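Local coordinates for Rpb7-binding protein seb1 (Schizosaccharomyces pombe 972h-, PDB 5MDT), which probably drives termination of RNA polymerase II transcription, its CTD-interacting domain presumably recognising the polymerase's C-terminal tail while the protein also binds nascent RNA, at residues R53-V56 / T57-L60; E101-D104 / S105-D109; G23-I26 / L27-T30; F73-G76 / A77-N80; L125-I128 / W129-A132. All coordinates share one frame; numbering follows the deposited sequence.

Interaction 1 (R53-V56 / T57-L60); sequences RAPV and THKL
With chi1 at -73°, the imidazole of His58 stands beside its own backbone N and swings back under the ring of Pro55. Lys59 starts in the same way and then bends at chi2 (-51°), which folds its chain back over the turn toward Ala54. The proline lies flat over the imidazole in a CH-pi contact: CG of Pro55 sits 4.0 Å from the centroid of the His58 ring, nearly on the ring normal. Proline suits this place because its fixed ring offers polarised C-H groups and has no N-H to satisfy. On the backbone, the N-H of His58 reaches O of Pro55 over 2.9 Å, coming from well above the carbonyl plane. The imidazole is also held at its edge, where ND1 of His58 and OG1 of Thr57 share a hydrogen bond of 2.8 Å; on its far side NE2 makes a weak bond to the backbone of Ser17. The methyl of Ala54, small enough for a buried corner, rests 3.8 Å from CB of His58. NZ of Lys59 makes a weak bond of 3.2 Å to O of Ala54, but its stronger partners are the carbonyl of Ala51 and the carboxylate of Asp109, so the buried ammonium group is well satisfied. A water bridges the opening turn, donating to O of Val56 and accepting from N of Leu60. Together these contacts shape a short, proline-containing interhelical turn, joining helix 40-53 to helix 59-79 in the all-helical CID fold.

Interaction 2 (E101-D104 / S105-D109); sequences EITD and SLVAD
Apolar contact between Ile102 and Leu106, one helical turn apart, is made by their ends: CD1 of Ile102 meets CD1 of Leu106 at 3.8 Å. The isoleucine's CG1 branch lies between its backbone N and carbonyl carbon (chi1 69°), which carries CD1 toward the leucine, and the two chains meet at a slant. Both are long, branched hydrocarbons, and both touch Tyr48 of helix 40-53; Ile102 also packs on Leu66 and Leu106 on Leu63, both of helix 59-79. On another side of the helix, CG2 of Val107 comes 4.2 Å from CG2 of Thr103, and the valine goes on to Ile122 and Leu143.

Three backbone hydrogen bonds keep the i to i+4 pattern. N of Leu106 reaches O of Ile102 over 3.1 Å, while N of Val107 meets O of Thr103 at 2.9 Å, almost straight, and N of Ala108 bonds to O of Asp104. The exception is the step from Glu101 to Ser105, where a water donates to O of Glu101 (2.8 Å) and accepts from N of Ser105 (2.9 Å).

Among polar side chains, OG1 of Thr103 turns back to the carbonyl of Ala99, allowing a hydroxyl in a buried place. The chemistry implies that hydrocarbon side chains pack on neighbouring helices, buried polar groups are paired (Thr103 with Ala99, Asp109 with Lys59), and a water takes over one backbone link.

Interaction 3 (G23-I26 / L27-T30); sequences GSKI and LKLT
Residues from Gly23 to Thr30 form regular alpha helix, with the N-H groups of Leu27, Lys28, Leu29 and Thr30 bonded to the carbonyls four residues earlier, the shortest being N of Leu29 to O of Lys25 at 2.8 Å. Side chains add a second grip at Ile26. The hydroxyl of Thr30, anti to the carbonyl carbon (chi1 -58°), donates from OG1 to O of Ile26 over 2.8 Å, while N of the same threonine reaches that oxygen at 3.0 Å from the opposite face of the carbonyl plane. Threonine can do this because its beta hydroxyl folds back along the helix; OG1 is also hydrogen-bonded to OG of Ser68. Leu29 lays CG 3.1 Å from O of Lys25, a close approach, and sends its branches to Phe7 and Ile10 of helix 4-16. Lys28 bends at chi3, bringing its CE within 4.3 Å of CG of Lys25, so that the aliphatic parts meet while NZ of Lys25 and NZ of Lys28 remain 5.6 Å apart. Such long chains suit an outer surface, where their charged ends can reach water. The chemistry implies that a buried hydroxyl is paid for twice, by a carbonyl of its own helix and by Ser68 of helix 59-79, while the like charges probably repel mildly.

Interaction 4 (F73-G76 / A77-N80); sequences FQDG and AKKN
Gly76 and Asn80 meet through one carbonyl: O of Gly76 takes two hydrogen bonds from Asn80, from ND2 at 2.8 Å and from the backbone N at 3.1 Å. The two donors arrive on opposite faces of the carbonyl plane. With chi1 at -70°, the asparagine's amide is carried back beside its own backbone N, and the accepting oxygen lies close to the amide plane, giving a nearly straight N-H...O angle of 164°. Asparagine suits this place, since its short amide can reach back to a carbonyl near the helix end.

The preceding turn is tied by backbone bonds from Ala77 to Phe73, Lys78 to Gln74 and Lys79 to Asp75, all between 2.9 and 3.1 Å. On the outer surface, Asp75 and Lys78 run side by side; OD1 of Asp75 stays 4.3 Å from NZ of Lys78, beyond a salt bridge, so their attraction is probably modest.

Farther out, Trp96 of helix 92-113 and the residues just after helix 119-131 hold the turn. Phe73, Gln74 and the small Ala77 pack on Trp96. The amide of Gln74 is held at both ends, by the carbonyl of Ala132 and the hydroxyl of Thr134. This is the C-terminal end of helix 59-79 of the CID, where Asn80, the first residue out of helical geometry, closes the last turn through its side-chain amide.

Interaction 5 (L125-I128 / W129-A132); sequences LCDI and WEKA
Trp129 and Ile128 bury the most surface in this contact, and Leu125 is the tryptophan's partner one turn back. For Trp129, chi1 of -64° sets CG beside the backbone N, and chi2 of -29° turns one face of the indole to Leu125. CB of Leu125 stands over the six-membered ring, 4.0 Å from its centroid and only 10° off the normal, a CH-pi contact. The carbonyl oxygen of Leu125 sits over the same flat system, displaced toward its rim, with CG of Trp129 at 3.2 Å; that oxygen also accepts the backbone N-H of Trp129 over 2.9 Å. A broad aromatic suits this buried place because it can lie along the helix while its single polar atom, NE1, is satisfied by OD1 of Asp67 of helix 59-79. Phe135 meets the indole edge-to-face.

CG2 of Ile128 comes within 4.4 Å of CD1 of Trp129, and the isoleucine side chain also touches Arg71 of helix 59-79. O of Cys126 accepts N of Glu130 at 2.9 Å, while the small thiol side chain packs on Arg144 and Leu147.

On the outer side, OD1 of Asp127 and OE1 of Glu130 approach to 4.5 Å. Both carboxylates are salt-bridged to Arg144 of helix 137-150, which probably offsets their repulsion. N of Ala132 bonds to O of Ile128 at 3.0 Å as the helix runs out. The set is typical of an amphipathic helix in a helical bundle: helix 119-131 lies between helices 59-79 and 137-150 of the CID.

How the interactions relate
From the N terminus, interaction 3 comes first, on helix 23-35; interaction 1 then shapes the turn from helix 40-53 into helix 59-79, whose far end carries interaction 4. Interactions 2 and 5 follow on helices 92-113 and 119-131. Each is local, so the five stand in series, none nesting or crossing; only interaction 1 closes a loop between helices. Space joins what sequence separates. The Lys59-Asp109 salt bridge ties interaction 1 to interaction 2, Thr103 packs on Trp129 to link interactions 2 and 5, and Gln74 probably bonds to Ala132 between interactions 4 and 5. Interaction 3 touches none of the others directly.

Interaction 1 (R53-V56 / T57-L60)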
loop_
_atom_site.group_PDB
_atom_site.type_symbol
_atom_site.label_atom_id
_atom_site.label_comp_id
_atom_site.label_asym_id
_atom_site.label_seq_id
_atom_site.Cartn_x
_atom_site.Cartn_y
_atom_site.Cartn_z
ATOM N N ARG A 53 7.372 -6.136 9.514
ATOM C CA ARG A 53 7.397 -7.007 10.713
ATOM C C ARG A 53 6.330 -8.081 10.715
ATOM O O ARG A 53 6.422 -9.028 11.487
ATOM C CB ARG A 53 7.284 -6.187 12.020
ATOM C CG ARG A 53 5.893 -5.609 12.302
ATOM C CD ARG A 53 5.875 -4.727 13.560
ATOM N NE ARG A 53 4.487 -4.431 13.938
ATOM C CZ ARG A 53 3.874 -3.271 13.727
ATOM N NH1 ARG A 53 4.536 -2.234 13.241
ATOM N NH2 ARG A 53 2.595 -3.125 14.073
ATOM N N ALA A 54 5.295 -7.913 9.901
ATOM C CA ALA A 54 4.144 -8.801 9.915
ATOM C C ALA A 54 4.455 -10.262 9.631
ATOM O O ALA A 54 5.417 -10.545 8.913
ATOM C CB ALA A 54 3.083 -8.280 8.941
ATOM N N PRO A 55 3.660 -11.218 10.181
ATOM C CA PRO A 55 3.875 -12.641 9.834
ATOM C C PRO A 55 3.844 -12.849 8.309
ATOM O O PRO A 55 3.222 -12.054 7.600
ATOM C CB PRO A 55 2.649 -13.326 10.448
ATOM C CG PRO A 55 2.285 -12.466 11.597
ATOM C CD PRO A 55 2.495 -11.068 11.078
ATOM N N VAL A 56 4.467 -13.936 7.803
ATOM C CA VAL A 56 4.533 -14.225 6.359
ATOM C C VAL A 56 3.154 -14.320 5.696
ATOM O O VAL A 56 2.993 -13.928 4.537
ATOM C CB VAL A 56 5.400 -15.473 6.041
ATOM C CG1 VAL A 56 6.847 -15.280 6.516
ATOM C CG2 VAL A 56 4.799 -16.742 6.628
ATOM N N THR A 57 2.154 -14.782 6.454
ATOM C CA THR A 57 0.775 -14.948 5.994
ATOM C C THR A 57 0.068 -13.585 5.860
ATOM O O THR A 57 -0.991 -13.504 5.235
ATOM C CB THR A 57 0.011 -15.803 7.015
ATOM O OG1 THR A 57 0.132 -15.171 8.290
ATOM C CG2 THR A 57 0.545 -17.271 7.091
ATOM N N HIS A 58 0.631 -12.533 6.496
ATOM C CA HIS A 58 0.040 -11.196 6.576
ATOM C C HIS A 58 0.544 -10.171 5.552
ATOM O O HIS A 58 0.023 -9.058 5.519
ATOM C CB HIS A 58 0.259 -10.658 8.010
ATOM C CG HIS A 58 -0.611 -11.311 9.048
ATOM N ND1 HIS A 58 -0.838 -12.680 9.058
ATOM C CD2 HIS A 58 -1.228 -10.757 10.119
ATOM C CE1 HIS A 58 -1.618 -12.909 10.109
ATOM N NE2 HIS A 58 -1.881 -11.771 10.779
ATOM N N LYS A 59 1.538 -10.531 4.708
ATOM C CA LYS A 59 2.127 -9.558 3.756
ATOM C C LYS A 59 1.112 -9.138 2.704
ATOM O O LYS A 59 1.061 -7.953 2.334
ATOM C CB LYS A 59 3.347 -10.197 3.028
ATOM C CG LYS A 59 4.450 -10.762 3.934
ATOM C CD LYS A 59 4.918 -9.771 4.998
ATOM C CE LYS A 59 6.225 -10.334 5.581
ATOM N NZ LYS A 59 6.947 -9.294 6.360
ATOM N N LEU A 60 0.248 -10.085 2.280
ATOM C CA LEU A 60 -0.783 -9.722 1.298
ATOM C C LEU A 60 -1.738 -8.678 1.857
ATOM O O LEU A 60 -1.995 -7.685 1.171
ATOM C CB LEU A 60 -1.553 -10.945 0.790
ATOM C CG LEU A 60 -2.650 -10.650 -0.235
ATOM C CD1 LEU A 60 -2.078 -10.061 -1.523
ATOM C CD2 LEU A 60 -3.441 -11.931 -0.551
HETATM O O HOH W 1 1.072 -12.877 2.747
#

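Interaction 2 (E101-D104 / S105-D109)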
loop_
_atom_site.group_PDB
_atom_site.type_symbol
_atom_site.label_atom_id
_atom_site.label_comp_id
_atom_site.label_asym_id
_atom_site.label_seq_id
_atom_site.Cartn_x
_atom_site.Cartn_y
_atom_site.Cartn_z
ATOM N N GLU A 101 6.958 5.249 -3.273
ATOM C CA GLU A 101 8.356 5.046 -2.879
ATOM C C GLU A 101 8.597 3.753 -2.107
ATOM O O GLU A 101 9.686 3.188 -2.217
ATOM C CB GLU A 101 8.909 6.259 -2.090
ATOM C CG GLU A 101 9.046 7.527 -2.914
ATOM C CD GLU A 101 10.400 7.784 -3.542
ATOM O OE1 GLU A 101 10.891 6.913 -4.297
ATOM O OE2 GLU A 101 10.958 8.880 -3.303
ATOM N N ILE A 102 7.618 3.300 -1.314
ATOM C CA ILE A 102 7.766 2.048 -0.546
ATOM C C ILE A 102 7.175 0.816 -1.278
ATOM O O ILE A 102 7.338 -0.299 -0.787
ATOM C CB ILE A 102 7.183 2.158 0.903
ATOM C CG1 ILE A 102 5.637 2.275 0.889
ATOM C CG2 ILE A 102 7.865 3.304 1.698
ATOM C CD1 ILE A 102 4.910 1.990 2.260
ATOM N N THR A 103 6.434 1.009 -2.392
ATOM C CA THR A 103 5.752 -0.103 -3.060
ATOM C C THR A 103 6.710 -1.214 -3.510
ATOM O O THR A 103 6.420 -2.379 -3.226
ATOM C CB THR A 103 4.852 0.415 -4.188
ATOM O OG1 THR A 103 3.842 1.208 -3.588
ATOM C CG2 THR A 103 4.190 -0.713 -5.000
ATOM N N ASP A 104 7.824 -0.877 -4.200
ATOM C CA ASP A 104 8.763 -1.904 -4.673
ATOM C C ASP A 104 9.246 -2.784 -3.517
ATOM O O ASP A 104 9.218 -4.011 -3.643
ATOM C CB ASP A 104 9.963 -1.294 -5.423
ATOM C CG ASP A 104 9.681 -0.798 -6.827
ATOM O OD1 ASP A 104 8.504 -0.875 -7.264
ATOM O OD2 ASP A 104 10.634 -0.333 -7.493
ATOM N N SER A 105 9.649 -2.155 -2.381
ATOM C CA SER A 105 10.146 -2.860 -1.183
ATOM C C SER A 105 9.106 -3.800 -0.616
ATOM O O SER A 105 9.449 -4.936 -0.265
ATOM C CB SER A 105 10.545 -1.872 -0.076
ATOM O OG SER A 105 11.619 -1.062 -0.507
ATOM N N LEU A 106 7.841 -3.333 -0.481
ATOM C CA LEU A 106 6.798 -4.178 0.068
ATOM C C LEU A 106 6.442 -5.336 -0.863
ATOM O O LEU A 106 6.203 -6.444 -0.370
ATOM C CB LEU A 106 5.561 -3.380 0.503
ATOM C CG LEU A 106 5.837 -2.244 1.554
ATOM C CD1 LEU A 106 4.524 -1.791 2.177
ATOM C CD2 LEU A 106 6.836 -2.688 2.644
ATOM N N VAL A 107 6.437 -5.111 -2.209
ATOM C CA VAL A 107 6.186 -6.234 -3.150
ATOM C C VAL A 107 7.338 -7.232 -3.076
ATOM O O VAL A 107 7.108 -8.445 -2.999
ATOM C CB VAL A 107 5.854 -5.771 -4.595
ATOM C CG1 VAL A 107 5.723 -6.965 -5.559
ATOM C CG2 VAL A 107 4.574 -4.927 -4.608
ATOM N N ALA A 108 8.590 -6.728 -3.051
ATOM C CA ALA A 108 9.772 -7.600 -2.977
ATOM C C ALA A 108 9.746 -8.457 -1.713
ATOM O O ALA A 108 10.021 -9.643 -1.778
ATOM C CB ALA A 108 11.040 -6.763 -3.018
ATOM N N ASP A 109 9.367 -7.867 -0.579
ATOM C CA ASP A 109 9.269 -8.544 0.713
ATOM C C ASP A 109 8.173 -9.618 0.655
ATOM O O ASP A 109 8.365 -10.723 1.172
ATOM C CB ASP A 109 8.946 -7.507 1.799
ATOM C CG ASP A 109 8.909 -8.045 3.207
ATOM O OD1 ASP A 109 9.991 -8.373 3.745
ATOM O OD2 ASP A 109 7.811 -8.056 3.806
HETATM O O HOH W 2 10.570 0.543 -2.333
#

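Interaction 3 (G23-I26 / L27-T30)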
loop_
_atom_site.group_PDB
_atom_site.type_symbol
_atom_site.label_atom_id
_atom_site.label_comp_id
_atom_site.label_asym_id
_atom_site.label_seq_id
_atom_site.Cartn_x
_atom_site.Cartn_y
_atom_site.Cartn_z
ATOM N N GLY A 23 -11.486 -6.345 5.629
ATOM C CA GLY A 23 -12.105 -5.270 4.860
ATOM C C GLY A 23 -12.451 -4.065 5.724
ATOM O O GLY A 23 -12.163 -2.917 5.358
ATOM N N SER A 24 -13.009 -4.320 6.921
ATOM C CA SER A 24 -13.373 -3.210 7.834
ATOM C C SER A 24 -12.149 -2.433 8.305
ATOM O O SER A 24 -12.183 -1.197 8.309
ATOM C CB SER A 24 -14.178 -3.714 9.025
ATOM O OG SER A 24 -13.480 -4.718 9.741
ATOM N N LYS A 25 -11.055 -3.137 8.661
ATOM C CA LYS A 25 -9.832 -2.438 9.089
ATOM C C LYS A 25 -9.221 -1.639 7.933
ATOM O O LYS A 25 -8.748 -0.521 8.151
ATOM C CB LYS A 25 -8.826 -3.391 9.758
ATOM C CG LYS A 25 -9.286 -3.855 11.148
ATOM C CD LYS A 25 -8.290 -4.831 11.781
ATOM C CE LYS A 25 -8.582 -5.145 13.233
ATOM N NZ LYS A 25 -9.814 -5.963 13.412
ATOM N N ILE A 26 -9.249 -2.204 6.695
ATOM C CA ILE A 26 -8.716 -1.488 5.524
ATOM C C ILE A 26 -9.495 -0.164 5.371
ATOM O O ILE A 26 -8.869 0.898 5.229
ATOM C CB ILE A 26 -8.775 -2.371 4.262
ATOM C CG1 ILE A 26 -7.759 -3.536 4.369
ATOM C CG2 ILE A 26 -8.562 -1.566 2.965
ATOM C CD1 ILE A 26 -8.111 -4.666 3.359
ATOM N N LEU A 27 -10.824 -0.219 5.474
ATOM C CA LEU A 27 -11.587 1.018 5.365
ATOM C C LEU A 27 -11.277 1.990 6.485
ATOM O O LEU A 27 -11.148 3.187 6.215
ATOM C CB LEU A 27 -13.101 0.745 5.305
ATOM C CG LEU A 27 -13.562 -0.047 4.070
ATOM C CD1 LEU A 27 -15.003 -0.487 4.192
ATOM C CD2 LEU A 27 -13.284 0.711 2.774
ATOM N N LYS A 28 -11.177 1.512 7.748
ATOM C CA LYS A 28 -10.881 2.423 8.881
ATOM C C LYS A 28 -9.493 3.089 8.720
ATOM O O LYS A 28 -9.340 4.296 8.928
ATOM C CB LYS A 28 -10.907 1.670 10.227
ATOM C CG LYS A 28 -12.278 1.131 10.654
ATOM C CD LYS A 28 -12.316 0.770 12.146
ATOM C CE LYS A 28 -11.642 -0.539 12.494
ATOM N NZ LYS A 28 -11.373 -0.653 13.953
ATOM N N LEU A 29 -8.493 2.294 8.337
ATOM C CA LEU A 29 -7.128 2.787 8.174
ATOM C C LEU A 29 -7.080 3.827 7.080
ATOM O O LEU A 29 -6.447 4.858 7.255
ATOM C CB LEU A 29 -6.220 1.586 7.803
ATOM C CG LEU A 29 -5.940 0.603 8.937
ATOM C CD1 LEU A 29 -5.387 -0.714 8.374
ATOM C CD2 LEU A 29 -4.966 1.178 9.955
ATOM N N THR A 30 -7.812 3.572 5.966
ATOM C CA THR A 30 -7.840 4.492 4.847
ATOM C C THR A 30 -8.456 5.813 5.270
ATOM O O THR A 30 -7.877 6.851 4.949
ATOM C CB THR A 30 -8.541 3.858 3.662
ATOM O OG1 THR A 30 -7.854 2.639 3.307
ATOM C CG2 THR A 30 -8.605 4.781 2.471
#

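Interaction 4 (F73-G76 / A77-N80)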
loop_
_atom_site.group_PDB
_atom_site.type_symbol
_atom_site.label_atom_id
_atom_site.label_comp_id
_atom_site.label_asym_id
_atom_site.label_seq_id
_atom_site.Cartn_x
_atom_site.Cartn_y
_atom_site.Cartn_z
ATOM N N PHE A 73 -5.072 8.574 -1.742
ATOM C CA PHE A 73 -4.257 9.790 -1.889
ATOM C C PHE A 73 -4.290 10.270 -3.341
ATOM O O PHE A 73 -4.379 11.469 -3.582
ATOM C CB PHE A 73 -2.794 9.538 -1.487
ATOM C CG PHE A 73 -2.479 9.400 -0.011
ATOM C CD1 PHE A 73 -3.040 10.267 0.922
ATOM C CD2 PHE A 73 -1.513 8.501 0.426
ATOM C CE1 PHE A 73 -2.701 10.181 2.282
ATOM C CE2 PHE A 73 -1.150 8.438 1.782
ATOM C CZ PHE A 73 -1.743 9.277 2.699
ATOM N N GLN A 74 -4.204 9.334 -4.309
ATOM C CA GLN A 74 -4.268 9.653 -5.739
ATOM C C GLN A 74 -5.599 10.360 -6.059
ATOM O O GLN A 74 -5.596 11.392 -6.746
ATOM C CB GLN A 74 -4.107 8.375 -6.585
ATOM C CG GLN A 74 -4.284 8.634 -8.087
ATOM C CD GLN A 74 -4.336 7.404 -8.951
ATOM O OE1 GLN A 74 -4.613 6.288 -8.491
ATOM N NE2 GLN A 74 -4.124 7.598 -10.250
ATOM N N ASP A 75 -6.722 9.846 -5.509
ATOM C CA ASP A 75 -8.040 10.468 -5.735
ATOM C C ASP A 75 -8.092 11.895 -5.203
ATOM O O ASP A 75 -8.591 12.796 -5.889
ATOM C CB ASP A 75 -9.171 9.617 -5.130
ATOM C CG ASP A 75 -9.412 8.295 -5.826
ATOM O OD1 ASP A 75 -8.937 8.130 -6.976
ATOM O OD2 ASP A 75 -10.065 7.419 -5.221
ATOM N N GLY A 76 -7.543 12.087 -4.002
ATOM C CA GLY A 76 -7.455 13.393 -3.359
ATOM C C GLY A 76 -6.628 14.380 -4.163
ATOM O O GLY A 76 -6.991 15.550 -4.260
ATOM N N ALA A 77 -5.513 13.904 -4.756
ATOM C CA ALA A 77 -4.591 14.710 -5.563
ATOM C C ALA A 77 -5.251 15.200 -6.843
ATOM O O ALA A 77 -5.132 16.386 -7.164
ATOM C CB ALA A 77 -3.328 13.920 -5.879
ATOM N N LYS A 78 -5.983 14.309 -7.549
ATOM C CA LYS A 78 -6.719 14.646 -8.776
ATOM C C LYS A 78 -7.771 15.720 -8.473
ATOM O O LYS A 78 -7.889 16.692 -9.225
ATOM C CB LYS A 78 -7.390 13.400 -9.375
ATOM C CG LYS A 78 -6.417 12.307 -9.838
ATOM C CD LYS A 78 -7.086 11.270 -10.753
ATOM C CE LYS A 78 -8.001 10.300 -10.035
ATOM N NZ LYS A 78 -8.934 9.629 -10.976
ATOM N N LYS A 79 -8.500 15.560 -7.344
ATOM C CA LYS A 79 -9.536 16.491 -6.862
ATOM C C LYS A 79 -8.958 17.881 -6.594
ATOM O O LYS A 79 -9.635 18.871 -6.838
ATOM C CB LYS A 79 -10.151 15.974 -5.553
ATOM C CG LYS A 79 -11.383 15.093 -5.710
ATOM C CD LYS A 79 -11.976 14.715 -4.343
ATOM C CE LYS A 79 -12.598 15.884 -3.599
ATOM N NZ LYS A 79 -12.815 15.579 -2.161
ATOM N N ASN A 80 -7.725 17.947 -6.059
ATOM C CA ASN A 80 -7.055 19.207 -5.729
ATOM C C ASN A 80 -6.070 19.684 -6.819
ATOM O O ASN A 80 -5.272 20.595 -6.566
ATOM C CB ASN A 80 -6.391 19.099 -4.358
ATOM C CG ASN A 80 -7.397 19.046 -3.237
ATOM O OD1 ASN A 80 -7.896 20.077 -2.774
ATOM N ND2 ASN A 80 -7.772 17.842 -2.829
#

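Interaction 5 (L125-I128 / W129-A132)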
loop_
_atom_site.group_PDB
_atom_site.type_symbol
_atom_site.label_atom_id
_atom_site.label_comp_id
_atom_site.label_asym_id
_atom_site.label_seq_id
_atom_site.Cartn_x
_atom_site.Cartn_y
_atom_site.Cartn_z
ATOM N N LEU A 125 -3.346 -6.669 -8.127
ATOM C CA LEU A 125 -3.160 -5.286 -7.711
ATOM C C LEU A 125 -2.505 -4.466 -8.826
ATOM O O LEU A 125 -2.926 -3.338 -9.068
ATOM C CB LEU A 125 -2.365 -5.191 -6.403
ATOM C CG LEU A 125 -3.042 -5.717 -5.128
ATOM C CD1 LEU A 125 -2.074 -5.647 -3.942
ATOM C CD2 LEU A 125 -4.327 -4.971 -4.817
ATOM N N CYS A 126 -1.537 -5.050 -9.548
ATOM C CA CYS A 126 -0.878 -4.389 -10.682
ATOM C C CYS A 126 -1.897 -3.981 -11.746
ATOM O O CYS A 126 -1.791 -2.882 -12.287
ATOM C CB CYS A 126 0.215 -5.273 -11.269
ATOM S SG CYS A 126 1.550 -5.636 -10.109
ATOM N N ASP A 127 -2.892 -4.855 -12.011
ATOM C CA ASP A 127 -3.974 -4.606 -12.968
ATOM C C ASP A 127 -4.822 -3.417 -12.508
ATOM O O ASP A 127 -5.134 -2.545 -13.321
ATOM C CB ASP A 127 -4.874 -5.848 -13.106
ATOM C CG ASP A 127 -4.291 -7.017 -13.883
ATOM O OD1 ASP A 127 -3.317 -6.804 -14.640
ATOM O OD2 ASP A 127 -4.826 -8.137 -13.754
ATOM N N ILE A 128 -5.179 -3.383 -11.200
ATOM C CA ILE A 128 -5.962 -2.310 -10.578
ATOM C C ILE A 128 -5.219 -0.975 -10.729
ATOM O O ILE A 128 -5.821 0.020 -11.146
ATOM C CB ILE A 128 -6.334 -2.671 -9.103
ATOM C CG1 ILE A 128 -7.419 -3.785 -9.083
ATOM C CG2 ILE A 128 -6.796 -1.426 -8.297
ATOM C CD1 ILE A 128 -7.603 -4.506 -7.742
ATOM N N TRP A 129 -3.907 -0.982 -10.441
ATOM C CA TRP A 129 -3.023 0.179 -10.540
ATOM C C TRP A 129 -2.848 0.655 -11.982
ATOM O O TRP A 129 -2.769 1.856 -12.222
ATOM C CB TRP A 129 -1.672 -0.136 -9.892
ATOM C CG TRP A 129 -1.774 -0.387 -8.418
ATOM C CD1 TRP A 129 -2.703 0.131 -7.561
ATOM C CD2 TRP A 129 -0.856 -1.134 -7.612
ATOM N NE1 TRP A 129 -2.439 -0.274 -6.275
ATOM C CE2 TRP A 129 -1.303 -1.042 -6.273
ATOM C CE3 TRP A 129 0.280 -1.918 -7.898
ATOM C CZ2 TRP A 129 -0.647 -1.684 -5.218
ATOM C CZ3 TRP A 129 0.951 -2.530 -6.843
ATOM C CH2 TRP A 129 0.477 -2.423 -5.524
ATOM N N GLU A 130 -2.793 -0.281 -12.929
ATOM C CA GLU A 130 -2.669 0.034 -14.351
ATOM C C GLU A 130 -3.926 0.762 -14.847
ATOM O O GLU A 130 -3.813 1.779 -15.536
ATOM C CB GLU A 130 -2.405 -1.249 -15.156
ATOM C CG GLU A 130 -2.150 -1.025 -16.636
ATOM C CD GLU A 130 -1.608 -2.260 -17.324
ATOM O OE1 GLU A 130 -2.276 -3.317 -17.266
ATOM O OE2 GLU A 130 -0.493 -2.179 -17.889
ATOM N N LYS A 131 -5.111 0.247 -14.466
ATOM C CA LYS A 131 -6.425 0.777 -14.827
ATOM C C LYS A 131 -6.647 2.172 -14.219
ATOM O O LYS A 131 -7.215 3.047 -14.880
ATOM C CB LYS A 131 -7.519 -0.212 -14.368
ATOM C CG LYS A 131 -8.934 0.108 -14.842
ATOM C CD LYS A 131 -9.957 -0.752 -14.109
ATOM C CE LYS A 131 -11.380 -0.383 -14.448
ATOM N NZ LYS A 131 -12.351 -1.276 -13.763
ATOM N N ALA A 132 -6.189 2.376 -12.971
ATOM C CA ALA A 132 -6.332 3.649 -12.271
ATOM C C ALA A 132 -5.169 4.607 -12.575
ATOM O O ALA A 132 -5.191 5.741 -12.095
ATOM C CB ALA A 132 -6.441 3.400 -10.769
#